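Local structure of KLLA0C04147p (Kluyveromyces lactis, 5H2D) at residues D94-V107 against V258-G270. The protein is an OSBP-family protein, here its sterol-binding ORD domain holding ergosterol, and probably transfers sterols between membranes. Sequence-based numbering, arbitrary orientation.
Sequences DSTLRLLYVAIFTV and VYNAKGGKEWIFG
Trp267 reaches from its strand to the start of helix 95-107 and gives its indole N-H to the hydroxyl of Thr96, NE1 to OG1 2.9 Å, almost in the ring plane and with an N-H...O angle of 151°. The same hydroxyl donates its own hydrogen bond to Asp94 OD1, which also accepts from Thr96 N, 3.0 Å from OD1, on the same face of the carboxylate, so the N-cap and the tryptophan share one chain of hydrogen bonds. With chi1 at 69°, Thr96 OG1 sits between its backbone N and carbonyl carbon, where it can meet both partners. The other carboxylate oxygen, Asp94 OD2, lies at the indole edge and is hydrogen-bonded to Tyr310 OH. Leu97 CD1 rests over the six-membered ring of Trp267, 3.9 Å from its centroid, a CH-pi contact beside the polar chain. A leucine in place of Trp267 would probably leave Thr96 OG1 without its N-H donor and Leu97 without the ring face it packs on. In this ORD domain the helix lies along the hairpin of strands 253-259 and 265-272, its axis 22° from that of strand 265-270. A classic beta bulge, Glu266 and Trp267 both facing Val258, lets these two successive residues point at the helix. Glu266 crosses Thr96; its OE2 accepts from Asn260 ND2, while OE1 makes a salt bridge to Lys281. Farther along, Leu100 splits its methyls: CD2 goes to Trp267, while CD1 packs 3.5 Å from Phe269 CD2. Ile104 CG1 lies over the face of the Phe269 ring, 4.1 Å from its centroid, and Ala103 CB touches CE2. Val258 sets CG1 against Leu99 CD2, 3.5 Å from Thr96 O, and CG2 against Leu100 CD1.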
ATOM      1  N   ASP A  94     -25.817   5.223  -4.724  1.00 24.43           N
ATOM      2  CA  ASP A  94     -25.959   3.873  -5.251  1.00 18.65           C
ATOM      3  C   ASP A  94     -24.805   3.001  -4.759  1.00 22.40           C
ATOM      4  O   ASP A  94     -23.643   3.276  -5.071  1.00 22.04           O
ATOM      5  CB  ASP A  94     -25.988   3.970  -6.778  1.00 20.51           C
ATOM      6  CG  ASP A  94     -25.990   2.629  -7.476  1.00 19.55           C
ATOM      7  OD1 ASP A  94     -26.033   1.568  -6.822  1.00 22.51           O
ATOM      8  OD2 ASP A  94     -25.970   2.649  -8.731  1.00 25.10           O
ATOM      9  N   SER A  95     -25.114   1.944  -4.004  1.00 23.20           N
ATOM     10  CA  SER A  95     -24.044   1.141  -3.413  1.00 21.90           C
ATOM     11  C   SER A  95     -23.177   0.469  -4.470  1.00 22.28           C
ATOM     12  O   SER A  95     -21.976   0.274  -4.244  1.00 19.95           O
ATOM     13  CB  SER A  95     -24.618   0.093  -2.457  1.00 22.96           C
ATOM     14  OG  SER A  95     -25.426  -0.854  -3.136  1.00 24.22           O
ATOM     15  N   THR A  96     -23.755   0.105  -5.626  1.00 20.09           N
ATOM     16  CA  THR A  96     -22.954  -0.549  -6.662  1.00 19.62           C
ATOM     17  C   THR A  96     -21.976   0.422  -7.310  1.00 19.29           C
ATOM     18  O   THR A  96     -20.909  -0.001  -7.772  1.00 19.55           O
ATOM     19  CB  THR A  96     -23.846  -1.186  -7.732  1.00 22.67           C
ATOM     20  OG1 THR A  96     -24.513  -0.167  -8.496  1.00 22.08           O
ATOM     21  CG2 THR A  96     -24.868  -2.103  -7.086  1.00 25.46           C
ATOM     22  N   LEU A  97     -22.324   1.711  -7.364  1.00 19.75           N
ATOM     23  CA  LEU A  97     -21.406   2.733  -7.854  1.00 19.98           C
ATOM     24  C   LEU A  97     -20.331   3.053  -6.821  1.00 19.16           C
ATOM     25  O   LEU A  97     -19.175   3.301  -7.188  1.00 17.96           O
ATOM     26  CB  LEU A  97     -22.185   3.994  -8.249  1.00 20.29           C
ATOM     27  CG  LEU A  97     -21.413   5.197  -8.807  1.00 23.08           C
ATOM     28  CD1 LEU A  97     -20.621   4.824 -10.049  1.00 18.30           C
ATOM     29  CD2 LEU A  97     -22.351   6.366  -9.112  1.00 23.11           C
ATOM     30  N   ARG A  98     -20.675   3.027  -5.535  1.00 18.13           N
ATOM     31  CA  ARG A  98     -19.622   3.066  -4.523  1.00 18.28           C
ATOM     32  C   ARG A  98     -18.638   1.923  -4.739  1.00 19.67           C
ATOM     33  O   ARG A  98     -17.418   2.125  -4.691  1.00 17.19           O
ATOM     34  CB  ARG A  98     -20.222   3.007  -3.118  1.00 20.12           C
ATOM     35  CG  ARG A  98     -21.178   4.150  -2.826  1.00 18.52           C
ATOM     36  CD  ARG A  98     -21.325   4.430  -1.330  1.00 19.84           C
ATOM     37  NE  ARG A  98     -22.058   3.375  -0.630  1.00 22.03           N
ATOM     38  CZ  ARG A  98     -23.386   3.329  -0.546  1.00 24.06           C
ATOM     39  NH1 ARG A  98     -23.981   2.337   0.104  1.00 22.22           N
ATOM     40  NH2 ARG A  98     -24.111   4.271  -1.133  1.00 26.53           N
ATOM     41  N   LEU A  99     -19.149   0.717  -4.998  1.00 16.69           N
ATOM     42  CA  LEU A  99     -18.269  -0.428  -5.208  1.00 17.13           C
ATOM     43  C   LEU A  99     -17.397  -0.242  -6.446  1.00 16.33           C
ATOM     44  O   LEU A  99     -16.222  -0.614  -6.443  1.00 16.18           O
ATOM     45  CB  LEU A  99     -19.086  -1.717  -5.306  1.00 18.37           C
ATOM     46  CG  LEU A  99     -18.301  -3.009  -5.517  1.00 16.48           C
ATOM     47  CD1 LEU A  99     -17.109  -3.107  -4.543  1.00 16.90           C
ATOM     48  CD2 LEU A  99     -19.178  -4.249  -5.401  1.00 20.65           C
ATOM     49  N   LEU A 100     -17.953   0.318  -7.522  1.00 16.45           N
ATOM     50  CA  LEU A 100     -17.143   0.573  -8.710  1.00 17.47           C
ATOM     51  C   LEU A 100     -15.919   1.414  -8.366  1.00 17.63           C
ATOM     52  O   LEU A 100     -14.791   1.109  -8.786  1.00 17.45           O
ATOM     53  CB  LEU A 100     -17.983   1.270  -9.782  1.00 18.53           C
ATOM     54  CG  LEU A 100     -17.233   1.739 -11.037  1.00 16.24           C
ATOM     55  CD1 LEU A 100     -16.695   0.545 -11.830  1.00 16.85           C
ATOM     56  CD2 LEU A 100     -18.118   2.623 -11.898  1.00 16.26           C
ATOM     57  N   TYR A 101     -16.128   2.491  -7.612  1.00 16.99           N
ATOM     58  CA  TYR A 101     -15.014   3.372  -7.284  1.00 16.18           C
ATOM     59  C   TYR A 101     -14.077   2.745  -6.254  1.00 16.43           C
ATOM     60  O   TYR A 101     -12.861   2.955  -6.334  1.00 15.13           O
ATOM     61  CB  TYR A 101     -15.550   4.734  -6.839  1.00 16.76           C
ATOM     62  CG  TYR A 101     -15.872   5.625  -8.027  1.00 18.17           C
ATOM     63  CD1 TYR A 101     -16.890   5.288  -8.916  1.00 20.01           C
ATOM     64  CD2 TYR A 101     -15.158   6.789  -8.264  1.00 16.09           C
ATOM     65  CE1 TYR A 101     -17.173   6.081 -10.010  1.00 20.42           C
ATOM     66  CE2 TYR A 101     -15.434   7.589  -9.357  1.00 18.19           C
ATOM     67  CZ  TYR A 101     -16.453   7.233 -10.222  1.00 23.60           C
ATOM     68  OH  TYR A 101     -16.759   8.017 -11.316  1.00 22.26           O
ATOM     69  N   VAL A 102     -14.607   1.961  -5.307  1.00 16.26           N
ATOM     70  CA  VAL A 102     -13.738   1.177  -4.424  1.00 15.11           C
ATOM     71  C   VAL A 102     -12.849   0.257  -5.250  1.00 15.66           C
ATOM     72  O   VAL A 102     -11.629   0.175  -5.031  1.00 15.27           O
ATOM     73  CB  VAL A 102     -14.571   0.382  -3.397  1.00 15.58           C
ATOM     74  CG1 VAL A 102     -13.721  -0.705  -2.728  1.00 15.44           C
ATOM     75  CG2 VAL A 102     -15.150   1.309  -2.339  1.00 15.03           C
ATOM     76  N   ALA A 103     -13.444  -0.448  -6.218  1.00 15.20           N
ATOM     77  CA  ALA A 103     -12.683  -1.375  -7.049  1.00 15.15           C
ATOM     78  C   ALA A 103     -11.589  -0.653  -7.812  1.00 14.57           C
ATOM     79  O   ALA A 103     -10.449  -1.125  -7.887  1.00 14.74           O
ATOM     80  CB  ALA A 103     -13.611  -2.091  -8.029  1.00 16.91           C
ATOM     81  N   ILE A 104     -11.931   0.475  -8.429  1.00 15.10           N
ATOM     82  CA  ILE A 104     -10.910   1.169  -9.197  1.00 13.57           C
ATOM     83  C   ILE A 104      -9.842   1.733  -8.266  1.00 15.94           C
ATOM     84  O   ILE A 104      -8.657   1.732  -8.613  1.00 13.76           O
ATOM     85  CB  ILE A 104     -11.561   2.220 -10.111  1.00 17.51           C
ATOM     86  CG1 ILE A 104     -12.364   1.477 -11.186  1.00 17.72           C
ATOM     87  CG2 ILE A 104     -10.502   3.102 -10.760  1.00 16.75           C
ATOM     88  CD1 ILE A 104     -13.308   2.334 -12.001  1.00 18.67           C
ATOM     89  N   PHE A 105     -10.214   2.133  -7.043  1.00 13.43           N
ATOM     90  CA  PHE A 105      -9.182   2.441  -6.051  1.00 13.13           C
ATOM     91  C   PHE A 105      -8.209   1.276  -5.860  1.00 12.95           C
ATOM     92  O   PHE A 105      -6.991   1.488  -5.766  1.00 12.58           O
ATOM     93  CB  PHE A 105      -9.812   2.820  -4.710  1.00 12.56           C
ATOM     94  CG  PHE A 105      -8.815   2.873  -3.581  1.00 14.16           C
ATOM     95  CD1 PHE A 105      -7.974   3.966  -3.432  1.00 13.51           C
ATOM     96  CD2 PHE A 105      -8.716   1.825  -2.675  1.00 13.68           C
ATOM     97  CE1 PHE A 105      -7.035   4.005  -2.391  1.00 14.40           C
ATOM     98  CE2 PHE A 105      -7.803   1.864  -1.633  1.00 14.41           C
ATOM     99  CZ  PHE A 105      -6.959   2.953  -1.489  1.00 13.66           C
ATOM    100  N   THR A 106      -8.714   0.041  -5.757  1.00 12.41           N
ATOM    101  CA  THR A 106      -7.795  -1.076  -5.524  1.00 13.24           C
ATOM    102  C   THR A 106      -6.863  -1.302  -6.708  1.00 13.75           C
ATOM    103  O   THR A 106      -5.752  -1.816  -6.519  1.00 15.31           O
ATOM    104  CB  THR A 106      -8.542  -2.385  -5.204  1.00 14.78           C
ATOM    105  OG1 THR A 106      -9.130  -2.941  -6.389  1.00 14.18           O
ATOM    106  CG2 THR A 106      -9.624  -2.166  -4.136  1.00 15.25           C
ATOM    107  N   VAL A 107      -7.273  -0.890  -7.908  1.00 12.44           N
ATOM    108  CA  VAL A 107      -6.448  -1.039  -9.102  1.00 12.67           C
ATOM    109  C   VAL A 107      -5.444   0.095  -9.232  1.00 13.44           C
ATOM    110  O   VAL A 107      -4.361  -0.088  -9.810  1.00 13.62           O
ATOM    111  CB  VAL A 107      -7.366  -1.113 -10.338  1.00 13.20           C
ATOM    112  CG1 VAL A 107      -6.554  -1.053 -11.631  1.00 17.11           C
ATOM    113  CG2 VAL A 107      -8.239  -2.366 -10.277  1.00 15.55           C
ATOM    114  N   VAL A 258     -19.004  -5.266 -11.898  1.00 18.29           N
ATOM    115  CA  VAL A 258     -19.632  -4.962 -10.615  1.00 17.72           C
ATOM    116  C   VAL A 258     -21.056  -5.503 -10.630  1.00 21.51           C
ATOM    117  O   VAL A 258     -21.848  -5.160 -11.518  1.00 20.12           O
ATOM    118  CB  VAL A 258     -19.641  -3.452 -10.327  1.00 18.54           C
ATOM    119  CG1 VAL A 258     -20.231  -3.175  -8.956  1.00 18.87           C
ATOM    120  CG2 VAL A 258     -18.233  -2.873 -10.429  1.00 19.49           C
ATOM    121  N   TYR A 259     -21.388  -6.314  -9.630  1.00 20.03           N
ATOM    122  CA  TYR A 259     -22.696  -6.950  -9.538  1.00 22.33           C
ATOM    123  C   TYR A 259     -23.433  -6.496  -8.287  1.00 24.35           C
ATOM    124  O   TYR A 259     -22.820  -6.284  -7.234  1.00 21.79           O
ATOM    125  CB  TYR A 259     -22.559  -8.468  -9.512  1.00 21.41           C
ATOM    126  CG  TYR A 259     -21.874  -9.045 -10.724  1.00 25.43           C
ATOM    127  CD1 TYR A 259     -22.605  -9.421 -11.849  1.00 23.47           C
ATOM    128  CD2 TYR A 259     -20.494  -9.233 -10.741  1.00 24.84           C
ATOM    129  CE1 TYR A 259     -21.983  -9.957 -12.954  1.00 24.21           C
ATOM    130  CE2 TYR A 259     -19.861  -9.773 -11.843  1.00 23.72           C
ATOM    131  CZ  TYR A 259     -20.609 -10.138 -12.948  1.00 24.29           C
ATOM    132  OH  TYR A 259     -19.969 -10.668 -14.045  1.00 26.79           O
ATOM    133  N   ASN A 260     -24.756  -6.370  -8.399  1.00 23.25           N
ATOM    134  CA  ASN A 260     -25.580  -6.211  -7.213  1.00 26.19           C
ATOM    135  C   ASN A 260     -25.757  -7.570  -6.534  1.00 21.51           C
ATOM    136  O   ASN A 260     -25.271  -8.600  -7.004  1.00 23.14           O
ATOM    137  CB  ASN A 260     -26.914  -5.545  -7.563  1.00 28.37           C
ATOM    138  CG  ASN A 260     -27.779  -6.385  -8.496  1.00 24.93           C
ATOM    139  OD1 ASN A 260     -27.912  -7.588  -8.325  1.00 24.90           O
ATOM    140  ND2 ASN A 260     -28.378  -5.732  -9.484  1.00 27.36           N
ATOM    141  N   ALA A 261     -26.447  -7.574  -5.392  1.00 24.84           N
ATOM    142  CA  ALA A 261     -26.522  -8.780  -4.572  1.00 27.05           C
ATOM    143  C   ALA A 261     -27.284  -9.914  -5.252  1.00 32.13           C
ATOM    144  O   ALA A 261     -27.092 -11.078  -4.888  1.00 30.45           O
ATOM    145  CB  ALA A 261     -27.169  -8.453  -3.224  1.00 25.64           C
ATOM    146  N   LYS A 262     -28.145  -9.609  -6.220  1.00 29.20           N
ATOM    147  CA  LYS A 262     -28.853 -10.642  -6.963  1.00 34.07           C
ATOM    148  C   LYS A 262     -28.099 -11.083  -8.211  1.00 32.55           C
ATOM    149  O   LYS A 262     -28.673 -11.769  -9.063  1.00 29.25           O
ATOM    150  CB  LYS A 262     -30.259 -10.157  -7.335  1.00 32.25           C
ATOM    151  CG  LYS A 262     -31.129  -9.840  -6.129  1.00 38.14           C
ATOM    152  CD  LYS A 262     -31.104 -10.993  -5.131  1.00 39.28           C
ATOM    153  CE  LYS A 262     -31.807 -10.636  -3.824  1.00 46.07           C
ATOM    154  NZ  LYS A 262     -33.273 -10.445  -3.995  1.00 48.75           N
ATOM    155  N   GLY A 263     -26.826 -10.720  -8.336  1.00 28.21           N
ATOM    156  CA  GLY A 263     -26.058 -11.126  -9.489  1.00 25.76           C
ATOM    157  C   GLY A 263     -26.322 -10.331 -10.743  1.00 20.02           C
ATOM    158  O   GLY A 263     -25.848 -10.721 -11.812  1.00 28.06           O
ATOM    159  N   GLY A 264     -27.063  -9.238 -10.647  1.00 25.09           N
ATOM    160  CA  GLY A 264     -27.246  -8.364 -11.785  1.00 26.16           C
ATOM    161  C   GLY A 264     -26.016  -7.528 -12.065  1.00 26.10           C
ATOM    162  O   GLY A 264     -25.528  -6.823 -11.175  1.00 25.69           O
ATOM    163  N   LYS A 265     -25.505  -7.598 -13.290  1.00 24.45           N
ATOM    164  CA  LYS A 265     -24.343  -6.795 -13.662  1.00 21.19           C
ATOM    165  C   LYS A 265     -24.753  -5.329 -13.775  1.00 26.95           C
ATOM    166  O   LYS A 265     -25.669  -4.989 -14.531  1.00 25.79           O
ATOM    167  CB  LYS A 265     -23.748  -7.304 -14.974  1.00 25.57           C
ATOM    168  CG  LYS A 265     -22.461  -6.605 -15.394  1.00 26.95           C
ATOM    169  CD  LYS A 265     -21.920  -7.154 -16.704  1.00 25.79           C
ATOM    170  CE  LYS A 265     -21.320  -8.536 -16.529  1.00 26.26           C
ATOM    171  NZ  LYS A 265     -20.874  -9.104 -17.837  1.00 30.07           N
ATOM    172  N   GLU A 266     -24.097  -4.460 -13.003  1.00 21.22           N
ATOM    173  CA  GLU A 266     -24.443  -3.046 -12.969  1.00 21.50           C
ATOM    174  C   GLU A 266     -23.424  -2.157 -13.651  1.00 20.54           C
ATOM    175  O   GLU A 266     -23.798  -1.134 -14.230  1.00 20.19           O
ATOM    176  CB  GLU A 266     -24.611  -2.571 -11.518  1.00 22.23           C
ATOM    177  CG  GLU A 266     -25.755  -3.243 -10.758  1.00 24.47           C
ATOM    178  CD  GLU A 266     -26.997  -2.370 -10.690  1.00 27.75           C
ATOM    179  OE1 GLU A 266     -27.091  -1.394 -11.472  1.00 26.99           O
ATOM    180  OE2 GLU A 266     -27.868  -2.643  -9.832  1.00 29.79           O
ATOM    181  N   TRP A 267     -22.143  -2.516 -13.580  1.00 17.93           N
ATOM    182  CA  TRP A 267     -21.069  -1.702 -14.128  1.00 21.40           C
ATOM    183  C   TRP A 267     -19.966  -2.620 -14.629  1.00 19.77           C
ATOM    184  O   TRP A 267     -19.764  -3.715 -14.096  1.00 17.39           O
ATOM    185  CB  TRP A 267     -20.480  -0.739 -13.080  1.00 17.64           C
ATOM    186  CG  TRP A 267     -21.473   0.096 -12.330  1.00 17.27           C
ATOM    187  CD1 TRP A 267     -22.113  -0.233 -11.166  1.00 20.20           C
ATOM    188  CD2 TRP A 267     -21.912   1.415 -12.670  1.00 18.08           C
ATOM    189  NE1 TRP A 267     -22.929   0.798 -10.769  1.00 20.62           N
ATOM    190  CE2 TRP A 267     -22.829   1.820 -11.677  1.00 20.27           C
ATOM    191  CE3 TRP A 267     -21.620   2.291 -13.716  1.00 17.80           C
ATOM    192  CZ2 TRP A 267     -23.459   3.061 -11.703  1.00 19.33           C
ATOM    193  CZ3 TRP A 267     -22.239   3.526 -13.739  1.00 21.17           C
ATOM    194  CH2 TRP A 267     -23.148   3.902 -12.736  1.00 21.64           C
ATOM    195  N   ILE A 268     -19.267  -2.174 -15.674  1.00 18.00           N
ATOM    196  CA  ILE A 268     -18.013  -2.789 -16.089  1.00 20.08           C
ATOM    197  C   ILE A 268     -16.978  -1.677 -16.169  1.00 17.99           C
ATOM    198  O   ILE A 268     -17.308  -0.498 -16.295  1.00 17.92           O
ATOM    199  CB  ILE A 268     -18.110  -3.534 -17.438  1.00 20.01           C
ATOM    200  CG1 ILE A 268     -18.669  -2.603 -18.522  1.00 22.62           C
ATOM    201  CG2 ILE A 268     -18.925  -4.822 -17.284  1.00 21.48           C
ATOM    202  CD1 ILE A 268     -18.738  -3.231 -19.905  1.00 29.08           C
ATOM    203  N   PHE A 269     -15.712  -2.068 -16.070  1.00 18.23           N
ATOM    204  CA  PHE A 269     -14.630  -1.102 -16.191  1.00 18.59           C
ATOM    205  C   PHE A 269     -13.415  -1.812 -16.759  1.00 19.29           C
ATOM    206  O   PHE A 269     -13.324  -3.044 -16.746  1.00 19.65           O
ATOM    207  CB  PHE A 269     -14.314  -0.424 -14.850  1.00 18.50           C
ATOM    208  CG  PHE A 269     -13.718  -1.343 -13.807  1.00 18.94           C
ATOM    209  CD1 PHE A 269     -12.348  -1.569 -13.761  1.00 17.79           C
ATOM    210  CD2 PHE A 269     -14.524  -1.940 -12.850  1.00 19.03           C
ATOM    211  CE1 PHE A 269     -11.801  -2.401 -12.789  1.00 19.47           C
ATOM    212  CE2 PHE A 269     -13.977  -2.765 -11.885  1.00 19.93           C
ATOM    213  CZ  PHE A 269     -12.619  -2.991 -11.856  1.00 19.77           C
ATOM    214  N   GLY A 270     -12.486  -1.023 -17.273  1.00 18.49           N
ATOM    215  CA  GLY A 270     -11.303  -1.602 -17.877  1.00 18.50           C
ATOM    216  C   GLY A 270     -10.357  -0.521 -18.339  1.00 17.61           C
ATOM    217  O   GLY A 270     -10.720   0.654 -18.452  1.00 18.82           O
TER